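Local structure of TadZ (Pseudomonas aeruginosa, 4LDA) at residues A[45-56]-A[75-84]. The protein probably binds and hydrolyses ATP in pilus assembly, this chain being its N-terminal CheY-like domain. Sequence-based numbering, arbitrary orientation.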
loop_
_atom_site.group_PDB
_atom_site.type_symbol
_atom_site.label_atom_id
_atom_site.label_comp_id
_atom_site.label_asym_id
_atom_site.label_seq_id
_atom_site.Cartn_x
_atom_site.Cartn_y
_atom_site.Cartn_z
ATOM N N ASP A 45 1.184 -8.796 10.362
ATOM C CA ASP A 45 0.694 -10.010 11.012
ATOM C C ASP A 45 -0.257 -9.709 12.168
ATOM O O ASP A 45 -1.304 -10.352 12.248
ATOM C CB ASP A 45 1.866 -10.862 11.531
ATOM C CG ASP A 45 2.770 -11.492 10.469
ATOM O OD1 ASP A 45 2.388 -11.485 9.264
ATOM O OD2 ASP A 45 3.850 -12.004 10.842
ATOM N N VAL A 46 0.083 -8.746 13.048
ATOM C CA VAL A 46 -0.723 -8.408 14.228
ATOM C C VAL A 46 -2.036 -7.719 13.796
ATOM O O VAL A 46 -3.062 -7.968 14.420
ATOM C CB VAL A 46 0.076 -7.561 15.265
ATOM C CG1 VAL A 46 0.396 -6.155 14.766
ATOM C CG2 VAL A 46 -0.630 -7.511 16.616
ATOM N N THR A 47 -2.021 -6.915 12.720
ATOM C CA THR A 47 -3.221 -6.224 12.226
ATOM C C THR A 47 -3.966 -7.071 11.201
ATOM O O THR A 47 -5.060 -6.676 10.802
ATOM C CB THR A 47 -2.875 -4.857 11.615
ATOM O OG1 THR A 47 -2.065 -5.019 10.447
ATOM C CG2 THR A 47 -2.213 -3.924 12.602
ATOM N N ALA A 48 -3.383 -8.214 10.761
ATOM C CA ALA A 48 -3.924 -9.156 9.754
ATOM C C ALA A 48 -4.303 -8.391 8.443
ATOM O O ALA A 48 -5.312 -8.668 7.786
ATOM C CB ALA A 48 -5.113 -9.934 10.319
ATOM N N ALA A 49 -3.446 -7.425 8.091
ATOM C CA ALA A 49 -3.581 -6.546 6.944
ATOM C C ALA A 49 -3.252 -7.276 5.650
ATOM O O ALA A 49 -2.227 -7.973 5.575
ATOM C CB ALA A 49 -2.667 -5.347 7.116
ATOM N N GLY A 50 -4.128 -7.105 4.651
ATOM C CA GLY A 50 -3.966 -7.706 3.321
ATOM C C GLY A 50 -3.540 -6.705 2.255
ATOM O O GLY A 50 -3.197 -7.088 1.127
ATOM N N VAL A 51 -3.584 -5.396 2.616
ATOM C CA VAL A 51 -3.201 -4.295 1.734
ATOM C C VAL A 51 -2.186 -3.410 2.453
ATOM O O VAL A 51 -2.400 -3.039 3.616
ATOM C CB VAL A 51 -4.415 -3.462 1.241
ATOM C CG1 VAL A 51 -3.973 -2.300 0.331
ATOM C CG2 VAL A 51 -5.439 -4.355 0.548
ATOM N N LEU A 52 -1.082 -3.074 1.740
ATOM C CA LEU A 52 -0.048 -2.168 2.208
ATOM C C LEU A 52 0.123 -1.043 1.193
ATOM O O LEU A 52 0.354 -1.302 0.010
ATOM C CB LEU A 52 1.285 -2.890 2.478
ATOM C CG LEU A 52 2.419 -2.004 2.994
ATOM C CD1 LEU A 52 3.048 -2.600 4.204
ATOM C CD2 LEU A 52 3.482 -1.768 1.932
ATOM N N PHE A 53 0.018 0.207 1.666
ATOM C CA PHE A 53 0.247 1.401 0.865
ATOM C C PHE A 53 1.687 1.870 1.087
ATOM O O PHE A 53 2.135 1.937 2.223
ATOM C CB PHE A 53 -0.768 2.496 1.208
ATOM C CG PHE A 53 -2.184 2.122 0.861
ATOM C CD1 PHE A 53 -2.675 2.320 -0.423
ATOM C CD2 PHE A 53 -3.037 1.596 1.827
ATOM C CE1 PHE A 53 -3.986 1.982 -0.742
ATOM C CE2 PHE A 53 -4.348 1.246 1.507
ATOM C CZ PHE A 53 -4.818 1.456 0.233
ATOM N N ILE A 54 2.424 2.139 0.008
ATOM C CA ILE A 54 3.803 2.613 0.122
ATOM C C ILE A 54 3.974 3.831 -0.804
ATOM O O ILE A 54 3.666 3.774 -1.986
ATOM C CB ILE A 54 4.868 1.512 -0.131
ATOM C CG1 ILE A 54 6.306 2.022 0.252
ATOM C CG2 ILE A 54 4.757 0.894 -1.551
ATOM C CD1 ILE A 54 7.401 0.985 0.235
ATOM N N SER A 55 4.400 4.948 -0.219
ATOM C CA SER A 55 4.624 6.195 -0.931
ATOM C C SER A 55 6.029 6.154 -1.556
ATOM O O SER A 55 7.029 5.943 -0.856
ATOM C CB SER A 55 4.429 7.384 0.003
ATOM O OG SER A 55 4.466 8.585 -0.745
ATOM N N LEU A 56 6.074 6.304 -2.883
ATOM C CA LEU A 56 7.284 6.268 -3.697
ATOM C C LEU A 56 7.553 7.589 -4.428
ATOM O O LEU A 56 6.647 8.217 -4.986
ATOM C CB LEU A 56 7.194 5.143 -4.742
ATOM C CG LEU A 56 7.109 3.711 -4.231
ATOM C CD1 LEU A 56 6.979 2.747 -5.384
ATOM C CD2 LEU A 56 8.324 3.346 -3.412
ATOM N N ARG A 75 5.468 -12.280 1.920
ATOM C CA ARG A 75 4.003 -12.379 1.901
ATOM C C ARG A 75 3.516 -12.271 0.448
ATOM O O ARG A 75 3.263 -11.169 -0.050
ATOM C CB ARG A 75 3.357 -11.303 2.812
ATOM C CG ARG A 75 3.099 -11.727 4.269
ATOM C CD ARG A 75 4.366 -11.987 5.041
ATOM N NE ARG A 75 4.160 -12.310 6.453
ATOM C CZ ARG A 75 5.122 -12.795 7.229
ATOM N NH1 ARG A 75 6.326 -13.046 6.729
ATOM N NH2 ARG A 75 4.884 -13.060 8.504
ATOM N N PRO A 76 3.412 -13.409 -0.263
ATOM C CA PRO A 76 3.039 -13.349 -1.690
ATOM C C PRO A 76 1.583 -12.934 -1.928
ATOM O O PRO A 76 1.268 -12.413 -3.004
ATOM C CB PRO A 76 3.274 -14.783 -2.186
ATOM C CG PRO A 76 4.114 -15.435 -1.125
ATOM C CD PRO A 76 3.711 -14.793 0.153
HETATM N N MSE A 77 0.708 -13.155 -0.930
HETATM C CA MSE A 77 -0.721 -12.840 -1.018
HETATM C C MSE A 77 -1.020 -11.367 -0.674
HETATM O O MSE A 77 -2.157 -10.920 -0.865
HETATM C CB MSE A 77 -1.527 -13.772 -0.095
HETATM C CG MSE A 77 -1.496 -15.257 -0.527
HETATM SE SE MSE A 77 -2.139 -15.635 -2.380
HETATM C CE MSE A 77 -0.473 -15.403 -3.464
ATOM N N LEU A 78 -0.012 -10.625 -0.173
ATOM C CA LEU A 78 -0.139 -9.217 0.194
ATOM C C LEU A 78 -0.292 -8.346 -1.055
ATOM O O LEU A 78 0.464 -8.512 -2.022
ATOM C CB LEU A 78 1.098 -8.763 1.016
ATOM C CG LEU A 78 1.159 -7.286 1.462
ATOM C CD1 LEU A 78 0.167 -6.997 2.568
ATOM C CD2 LEU A 78 2.550 -6.911 1.908
ATOM N N SER A 79 -1.264 -7.415 -1.026
ATOM C CA SER A 79 -1.461 -6.450 -2.105
ATOM C C SER A 79 -0.708 -5.167 -1.749
ATOM O O SER A 79 -1.035 -4.517 -0.760
ATOM C CB SER A 79 -2.943 -6.179 -2.361
ATOM O OG SER A 79 -3.660 -7.357 -2.671
ATOM N N VAL A 80 0.344 -4.848 -2.512
ATOM C CA VAL A 80 1.117 -3.632 -2.286
ATOM C C VAL A 80 0.616 -2.588 -3.313
ATOM O O VAL A 80 0.636 -2.844 -4.519
ATOM C CB VAL A 80 2.658 -3.862 -2.325
ATOM C CG1 VAL A 80 3.417 -2.557 -2.126
ATOM C CG2 VAL A 80 3.089 -4.877 -1.276
ATOM N N VAL A 81 0.118 -1.445 -2.815
ATOM C CA VAL A 81 -0.366 -0.329 -3.633
ATOM C C VAL A 81 0.604 0.837 -3.475
ATOM O O VAL A 81 0.783 1.342 -2.368
ATOM C CB VAL A 81 -1.830 0.092 -3.283
ATOM C CG1 VAL A 81 -2.296 1.237 -4.176
ATOM C CG2 VAL A 81 -2.794 -1.092 -3.387
ATOM N N ALA A 82 1.238 1.255 -4.577
ATOM C CA ALA A 82 2.181 2.376 -4.555
ATOM C C ALA A 82 1.448 3.706 -4.684
ATOM O O ALA A 82 0.410 3.778 -5.325
ATOM C CB ALA A 82 3.205 2.227 -5.669
ATOM N N ILE A 83 1.969 4.740 -4.030
ATOM C CA ILE A 83 1.441 6.107 -4.040
ATOM C C ILE A 83 2.559 6.999 -4.593
ATOM O O ILE A 83 3.655 6.998 -4.051
ATOM C CB ILE A 83 0.930 6.568 -2.640
ATOM C CG1 ILE A 83 -0.150 5.646 -2.061
ATOM C CG2 ILE A 83 0.468 8.038 -2.639
ATOM C CD1 ILE A 83 -0.313 5.809 -0.510
ATOM N N GLY A 84 2.333 7.618 -5.740
ATOM C CA GLY A 84 3.350 8.461 -6.331
ATOM C C GLY A 84 2.853 9.240 -7.520
ATOM O O GLY A 84 1.665 9.191 -7.858
#
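Strands 51-55 and 79-83 run parallel, V51 beside S79 through S55 beside I83, their short axes 27° apart, and six backbone hydrogen bonds form the ladder from S79 N to G50 O up to L56 N to I83 O. The straighter bonds include L52 N to S79 O (2.9 Å); I83 N to I54 O is the most bent of the six. On the face of V51, F53 and S55, F53 lies alongside V81, its CD1 3.7 Å from V81 CB; chi1 of -65° sets the ring beside its own backbone N. I83 CD1 reaches back to F53 CB (3.8 Å), and V81 CG2 meets V51 CG1. On the face of L52, I54, V80 and A82 the contacts between the strands are aliphatic: V80 CG1, anti to its backbone N, sits between I54 CG2 at 3.7 Å and L52 CD2 at 4.1 Å, while L56 CD1 touches A82 CB. Before the strands, L78 CD1 packs on the G50 carbonyl. Farther out, where a Schellman motif with A48 closes helix 37-47, R75 bends at chi2 to bring NH2 2.8 Å from D45 OD2 in a salt bridge; the carboxylate and guanidinium planes are 24° apart, and the hydrogen bonds from NH2 and NE to the carboxylate are weak. S55 OG is held by E15. Helix 61-74 links the strands in a beta-alpha-beta unit and packs on L52, I54 and L56, whereas helix 110-121 packs on F53, S79 and V81. In this CheY-like 2-1-3-4-5 sheet the pair is central, between strands 4-9 and 102-104.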